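Local structure of NAD-dependent aldehyde dehydrogenase (5UJU) at residues A[496-499]-A[500-504]; A[271-274]-A[275-279]; A[171-174]-A[175-179]. The protein probably oxidises aldehydes to carboxylic acids with NAD+ as the electron acceptor. One frame throughout, in Å; residues are numbered along the deposited sequence.

Contact 1 of 3, residues A[496-499]-A[500-504]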
loop_
_atom_site.group_PDB
_atom_site.type_symbol
_atom_site.label_atom_id
_atom_site.label_comp_id
_atom_site.label_asym_id
_atom_site.label_seq_id
_atom_site.Cartn_x
_atom_site.Cartn_y
_atom_site.Cartn_z
ATOM N N ASP A 496 -26.902 12.865 -21.092
ATOM C CA ASP A 496 -25.597 12.779 -21.742
ATOM C C ASP A 496 -24.557 13.637 -21.031
ATOM O O ASP A 496 -23.370 13.289 -21.022
ATOM C CB ASP A 496 -25.698 13.183 -23.217
ATOM C CG ASP A 496 -26.138 14.626 -23.409
ATOM O OD1 ASP A 496 -25.310 15.449 -23.857
ATOM O OD2 ASP A 496 -27.298 14.951 -23.076
ATOM N N VAL A 497 -24.971 14.764 -20.447
ATOM C CA VAL A 497 -24.037 15.570 -19.665
ATOM C C VAL A 497 -23.674 14.856 -18.358
ATOM O O VAL A 497 -22.506 14.845 -17.940
ATOM C CB VAL A 497 -24.617 16.971 -19.415
ATOM C CG1 VAL A 497 -23.685 17.768 -18.483
ATOM C CG2 VAL A 497 -24.854 17.707 -20.761
ATOM N N ILE A 498 -24.660 14.250 -17.688
ATOM C CA ILE A 498 -24.336 13.468 -16.494
ATOM C C ILE A 498 -23.346 12.364 -16.835
ATOM O O ILE A 498 -22.404 12.094 -16.075
ATOM C CB ILE A 498 -25.615 12.899 -15.856
ATOM C CG1 ILE A 498 -26.582 14.034 -15.543
ATOM C CG2 ILE A 498 -25.272 12.156 -14.583
ATOM C CD1 ILE A 498 -26.019 15.028 -14.554
ATOM N N ASP A 499 -23.532 11.716 -17.989
ATOM C CA ASP A 499 -22.578 10.702 -18.425
ATOM C C ASP A 499 -21.189 11.301 -18.594
ATOM O O ASP A 499 -20.198 10.736 -18.119
ATOM C CB ASP A 499 -23.045 10.059 -19.735
ATOM C CG ASP A 499 -24.204 9.100 -19.538
ATOM O OD1 ASP A 499 -24.502 8.761 -18.370
ATOM O OD2 ASP A 499 -24.825 8.696 -20.551
ATOM N N ALA A 500 -21.100 12.460 -19.258
ATOM C CA ALA A 500 -19.809 13.116 -19.430
ATOM C C ALA A 500 -19.201 13.511 -18.090
ATOM O O ALA A 500 -17.973 13.490 -17.935
ATOM C CB ALA A 500 -19.959 14.343 -20.337
ATOM N N ALA A 501 -20.032 13.854 -17.102
ATOM C CA ALA A 501 -19.483 14.211 -15.802
ATOM C C ALA A 501 -18.877 12.990 -15.112
ATOM O O ALA A 501 -17.842 13.111 -14.453
ATOM C CB ALA A 501 -20.539 14.887 -14.925
ATOM N N HIS A 502 -19.489 11.803 -15.266
ATOM C CA HIS A 502 -18.861 10.588 -14.754
ATOM C C HIS A 502 -17.492 10.378 -15.397
ATOM O O HIS A 502 -16.527 10.004 -14.718
ATOM C CB HIS A 502 -19.773 9.374 -14.992
ATOM C CG HIS A 502 -20.903 9.248 -14.008
ATOM N ND1 HIS A 502 -22.185 9.686 -14.277
ATOM C CD2 HIS A 502 -20.947 8.713 -12.765
ATOM C CE1 HIS A 502 -22.966 9.436 -13.241
ATOM N NE2 HIS A 502 -22.238 8.850 -12.306
ATOM N N GLU A 503 -17.394 10.621 -16.713
ATOM C CA GLU A 503 -16.117 10.476 -17.406
ATOM C C GLU A 503 -15.095 11.466 -16.866
ATOM O O GLU A 503 -13.913 11.130 -16.705
ATOM C CB GLU A 503 -16.303 10.678 -18.914
ATOM C CG GLU A 503 -17.012 9.534 -19.610
ATOM C CD GLU A 503 -16.293 8.211 -19.441
ATOM O OE1 GLU A 503 -15.111 8.116 -19.839
ATOM O OE2 GLU A 503 -16.912 7.266 -18.905
ATOM N N ALA A 504 -15.535 12.694 -16.581
ATOM C CA ALA A 504 -14.645 13.710 -16.026
ATOM C C ALA A 504 -14.171 13.325 -14.629
ATOM O O ALA A 504 -13.018 13.582 -14.263
ATOM C CB ALA A 504 -15.351 15.072 -16.003
#
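H502 and I498 meet one turn apart on helix 495-508, the crossover helix of the beta-alpha-beta unit that runs from strand 487-491 to strand 511-514. The carbonyl oxygen I498 O is gripped twice by the same residue. H502 N donates the i to i+4 helix bond at 3.0 Å, and in the conformer described the ring nitrogen H502 ND1 adds a second bond, also 3.0 Å from I498 O. The two nitrogens arrive from opposite faces of the carbonyl plane; ND1 stands well above it, 51° out, with a bent N-H...O angle of 139°. With its CG beside the backbone N (chi1 -79°), the H502 ring leans back over the preceding turn, where H502 CE1 lies 3.8 Å from I498 CG2.

The donation from ND1 implies a proton there. The far ring nitrogen, NE2, hydrogen-bonds to S559 of the second subunit, while R199 of that subunit packs on the ring. E503 belongs to the same interface through a salt bridge to R109 of the second subunit. On the inner side, A501 packs against L473 and L512. Beneath it the helix backbone is closed by a bond of 2.8 Å from A501 N to V497 O.

Contact 2 of 3, residues A[271-274]-A[275-279]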
loop_
_atom_site.group_PDB
_atom_site.type_symbol
_atom_site.label_atom_id
_atom_site.label_comp_id
_atom_site.label_asym_id
_atom_site.label_seq_id
_atom_site.Cartn_x
_atom_site.Cartn_y
_atom_site.Cartn_z
ATOM N N LEU A 271 3.665 15.498 20.721
ATOM C CA LEU A 271 4.788 16.390 20.457
ATOM C C LEU A 271 4.196 17.762 20.107
ATOM O O LEU A 271 3.951 18.072 18.937
ATOM C CB LEU A 271 5.679 15.834 19.334
ATOM C CG LEU A 271 6.894 16.696 18.927
ATOM C CD1 LEU A 271 7.825 16.840 20.093
ATOM C CD2 LEU A 271 7.643 16.125 17.728
ATOM N N ALA A 272 3.950 18.573 21.131
ATOM C CA ALA A 272 3.473 19.931 20.919
ATOM C C ALA A 272 4.640 20.810 20.510
ATOM O O ALA A 272 5.770 20.607 20.966
ATOM C CB ALA A 272 2.821 20.481 22.183
ATOM N N THR A 273 4.373 21.778 19.631
ATOM C CA THR A 273 5.425 22.640 19.114
ATOM C C THR A 273 4.941 24.084 19.050
ATOM O O THR A 273 3.742 24.382 19.143
ATOM C CB THR A 273 5.890 22.188 17.717
ATOM O OG1 THR A 273 4.790 22.256 16.798
ATOM C CG2 THR A 273 6.389 20.762 17.751
ATOM N N GLU A 274 5.897 24.977 18.826
ATOM C CA GLU A 274 5.650 26.370 18.515
ATOM C C GLU A 274 5.692 26.531 17.006
ATOM O O GLU A 274 6.245 25.683 16.302
ATOM C CB GLU A 274 6.736 27.265 19.132
ATOM C CG GLU A 274 6.834 27.299 20.652
ATOM C CD GLU A 274 5.850 28.230 21.333
ATOM O OE1 GLU A 274 5.549 29.302 20.779
ATOM O OE2 GLU A 274 5.397 27.895 22.445
ATOM N N PRO A 275 5.113 27.603 16.468
ATOM C CA PRO A 275 5.105 27.793 15.015
ATOM C C PRO A 275 6.504 27.920 14.432
ATOM O O PRO A 275 7.468 28.283 15.116
ATOM C CB PRO A 275 4.313 29.095 14.834
ATOM C CG PRO A 275 3.434 29.148 16.029
ATOM C CD PRO A 275 4.283 28.611 17.147
ATOM N N ASN A 276 6.579 27.657 13.120
ATOM C CA ASN A 276 7.827 27.541 12.365
ATOM C C ASN A 276 8.586 26.282 12.780
ATOM O O ASN A 276 9.813 26.290 12.891
ATOM C CB ASN A 276 8.717 28.787 12.504
ATOM C CG ASN A 276 7.950 30.102 12.290
ATOM O OD1 ASN A 276 6.937 30.138 11.595
ATOM N ND2 ASN A 276 8.444 31.187 12.887
ATOM N N ASP A 277 7.851 25.191 13.007
ATOM C CA ASP A 277 8.445 23.913 13.379
ATOM C C ASP A 277 8.854 23.073 12.169
ATOM O O ASP A 277 9.082 21.868 12.318
ATOM C CB ASP A 277 7.482 23.126 14.281
ATOM C CG ASP A 277 6.216 22.649 13.546
ATOM O OD1 ASP A 277 6.036 22.961 12.350
ATOM O OD2 ASP A 277 5.366 21.997 14.188
ATOM N N GLY A 278 8.941 23.674 10.977
ATOM C CA GLY A 278 9.140 22.881 9.771
ATOM C C GLY A 278 10.430 22.074 9.791
ATOM O O GLY A 278 10.445 20.898 9.414
ATOM N N ALA A 279 11.534 22.697 10.208
ATOM C CA ALA A 279 12.811 21.979 10.262
ATOM C C ALA A 279 12.774 20.844 11.280
ATOM O O ALA A 279 13.317 19.764 11.032
ATOM C CB ALA A 279 13.953 22.946 10.575
#
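T273 and D277 cross at about a right angle and meet through their oxygens: T273 OG1 donates to D277 OD2 over 2.7 Å. The hydroxyl reaches the carboxylate from the anti side of OD2, 27° out of the carboxylate plane, and is therefore tilted from the plane of the acceptor. Both side chains have the branch that matters set between the backbone N and the carbonyl carbon: OG1 of T273 at chi1 61° and CG of D277 at chi1 68°. These settings turn the two groups inward across the bend of the loop. The aliphatic parts follow, with D277 CB 3.9 Å from T273 CB. The same D277 CB lies 3.5 Å from E274 O.

D277 OD2 has a second partner, a salt bridge from K238 NZ, and the combination of hydroxyl and ammonium probably stabilises the ionised carboxylate. P241 packs against T273, P275 and D277.

Farther back in the loop, E274 and P275 cross obliquely. E274 CB is 3.4 Å from P275 CD, a closeness set by their being neighbours in the chain. The E274 chain bends at chi2, and its carboxylate leads away from the loop, where OE2 accepts a hydrogen bond from the backbone N of G78.

D277 occupies the N-cap position of helix 278-285, but its carboxylate makes no capping bond; its OD2 is engaged by T273 and K238. The whole is a beta-alpha connection, from strand 268-270, parallel to strand 234-238, into helix 278-285, consistent with the Rossmann-like NAD-binding domain of the family.

Contact 3 of 3, residues A[171-174]-A[175-179]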
loop_
_atom_site.group_PDB
_atom_site.type_symbol
_atom_site.label_atom_id
_atom_site.label_comp_id
_atom_site.label_asym_id
_atom_site.label_seq_id
_atom_site.Cartn_x
_atom_site.Cartn_y
_atom_site.Cartn_z
ATOM N N ALA A 171 -8.807 -2.000 9.232
ATOM C CA ALA A 171 -7.659 -2.722 9.782
ATOM C C ALA A 171 -8.058 -4.132 10.196
ATOM O O ALA A 171 -7.466 -5.112 9.742
ATOM C CB ALA A 171 -7.069 -1.960 10.970
ATOM N N TRP A 172 -9.090 -4.247 11.036
ATOM C CA TRP A 172 -9.562 -5.563 11.466
ATOM C C TRP A 172 -9.979 -6.415 10.264
ATOM O O TRP A 172 -9.732 -7.626 10.236
ATOM C CB TRP A 172 -10.718 -5.394 12.457
ATOM C CG TRP A 172 -11.400 -6.681 12.852
ATOM C CD1 TRP A 172 -12.718 -7.005 12.694
ATOM C CD2 TRP A 172 -10.774 -7.825 13.449
ATOM N NE1 TRP A 172 -12.955 -8.280 13.170
ATOM C CE2 TRP A 172 -11.777 -8.800 13.640
ATOM C CE3 TRP A 172 -9.464 -8.111 13.856
ATOM C CZ2 TRP A 172 -11.511 -10.043 14.217
ATOM C CZ3 TRP A 172 -9.198 -9.355 14.423
ATOM C CH2 TRP A 172 -10.220 -10.304 14.592
ATOM N N ASP A 173 -10.575 -5.793 9.240
ATOM C CA ASP A 173 -10.993 -6.544 8.058
ATOM C C ASP A 173 -9.818 -7.287 7.414
ATOM O O ASP A 173 -9.970 -8.420 6.952
ATOM C CB ASP A 173 -11.638 -5.590 7.055
ATOM C CG ASP A 173 -12.474 -6.309 6.004
ATOM O OD1 ASP A 173 -12.989 -7.413 6.272
ATOM O OD2 ASP A 173 -12.622 -5.748 4.906
ATOM N N GLN A 174 -8.637 -6.659 7.371
ATOM C CA GLN A 174 -7.429 -7.322 6.882
ATOM C C GLN A 174 -6.858 -8.306 7.905
ATOM O O GLN A 174 -6.415 -9.401 7.542
ATOM C CB GLN A 174 -6.349 -6.291 6.539
ATOM C CG GLN A 174 -6.684 -5.337 5.434
ATOM C CD GLN A 174 -7.030 -6.092 4.173
ATOM O OE1 GLN A 174 -6.486 -7.171 3.915
ATOM N NE2 GLN A 174 -7.905 -5.531 3.367
ATOM N N LEU A 175 -6.791 -7.903 9.172
ATOM C CA LEU A 175 -6.147 -8.749 10.180
ATOM C C LEU A 175 -6.890 -10.071 10.359
ATOM O O LEU A 175 -6.267 -11.123 10.540
ATOM C CB LEU A 175 -6.043 -7.998 11.510
ATOM C CG LEU A 175 -5.148 -6.753 11.535
ATOM C CD1 LEU A 175 -5.337 -5.936 12.817
ATOM C CD2 LEU A 175 -3.686 -7.128 11.344
ATOM N N ARG A 176 -8.223 -10.041 10.318
ATOM C CA ARG A 176 -8.989 -11.252 10.570
ATOM C C ARG A 176 -8.837 -12.296 9.472
ATOM O O ARG A 176 -9.230 -13.443 9.691
ATOM C CB ARG A 176 -10.463 -10.919 10.754
ATOM C CG ARG A 176 -11.144 -10.509 9.475
ATOM C CD ARG A 176 -12.504 -9.936 9.771
ATOM N NE ARG A 176 -13.188 -9.530 8.551
ATOM C CZ ARG A 176 -14.288 -10.108 8.083
ATOM N NH1 ARG A 176 -14.840 -11.117 8.744
ATOM N NH2 ARG A 176 -14.849 -9.656 6.966
ATOM N N ARG A 177 -8.280 -11.943 8.312
ATOM C CA ARG A 177 -8.113 -12.872 7.200
ATOM C C ARG A 177 -6.851 -13.715 7.314
ATOM O O ARG A 177 -6.606 -14.558 6.446
ATOM C CB ARG A 177 -8.074 -12.116 5.867
ATOM C CG ARG A 177 -9.204 -11.133 5.652
ATOM C CD ARG A 177 -9.099 -10.475 4.283
ATOM N NE ARG A 177 -9.741 -9.164 4.246
ATOM C CZ ARG A 177 -9.901 -8.445 3.139
ATOM N NH1 ARG A 177 -9.473 -8.915 1.974
ATOM N NH2 ARG A 177 -10.487 -7.259 3.195
ATOM N N ILE A 178 -6.046 -13.511 8.349
ATOM C CA ILE A 178 -4.738 -14.138 8.466
ATOM C C ILE A 178 -4.818 -15.168 9.590
ATOM O O ILE A 178 -5.025 -14.787 10.750
ATOM C CB ILE A 178 -3.646 -13.095 8.741
ATOM C CG1 ILE A 178 -3.563 -12.107 7.576
ATOM C CG2 ILE A 178 -2.293 -13.765 8.999
ATOM C CD1 ILE A 178 -2.861 -10.829 7.931
ATOM N N PRO A 179 -4.677 -16.463 9.304
ATOM C CA PRO A 179 -4.775 -17.462 10.375
ATOM C C PRO A 179 -3.592 -17.365 11.327
ATOM O O PRO A 179 -2.488 -16.965 10.951
ATOM C CB PRO A 179 -4.762 -18.794 9.621
ATOM C CG PRO A 179 -3.911 -18.506 8.418
ATOM C CD PRO A 179 -4.288 -17.069 8.018
#
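D173 OD1 is held by two nitrogens of R176, NE at 3.1 Å and NH2 at 3.0 Å, in a side-on salt bridge at the C-terminal end of helix 158-175. The oxygen lies 1° out of the guanidinium plane for both donors, and the carboxylate and guanidinium planes are nearly coplanar, 21° apart. NE uses the anti lone pair of OD1, whereas NH2 comes nearly along the C-O bond. The other carboxylate oxygen, D173 OD2, takes a weak bond from R177 NH2, which completes a three-residue salt-bridge network.

In the conformer described, R177 also reaches the main chain. Its NE donates to D173 O over 2.8 Å, with the acceptor in the guanidinium plane but the donor well above the carbonyl plane. Thus R177 NE donates to a carbonyl of the last helical turn, while the backbone leaves through a type I turn from L175 to I178. Q174 NE2 lies over one face of the R177 guanidinium, 3.1 Å above its plane, without hydrogen-bonding to NH2, both being donors; it makes a weak hydrogen bond to Q174 of the second subunit. R177 NH1 turns to D173 of the second subunit in a further salt bridge, so the network spans the dimer interface.

R176 is in addition threaded past W172. Its CG lies between the backbone N and the carbonyl carbon (chi1 71°), and the extended chain beyond carries the guanidinium across to D173. The start of that chain passes the indole, which also pairs edge-to-face with F14. R176 CB makes a CH-pi contact with the six-membered ring of W172, 3.8 Å from its centroid.

Overall arrangement
Along the chain the three contacts are in series, 171-179 first, then 271-279, then 496-504, and none touches another. Contacts 1 and 2 lie on opposite sides of the chain's centre, their centres 44 Å apart; contact 3 is 37 Å centre to centre from each. By nearest atoms, contact 3 comes to about 23 Å from contact 2 and about 24 Å from contact 1. Contacts 1 and 3 both touch the second subunit, whereas no other chain of the assembly touches contact 2. An imidazole, probably from the crystallisation liquor, lies about 6 Å from the D277 side chain of contact 2. The sodium ion is held elsewhere, at G348 and G458.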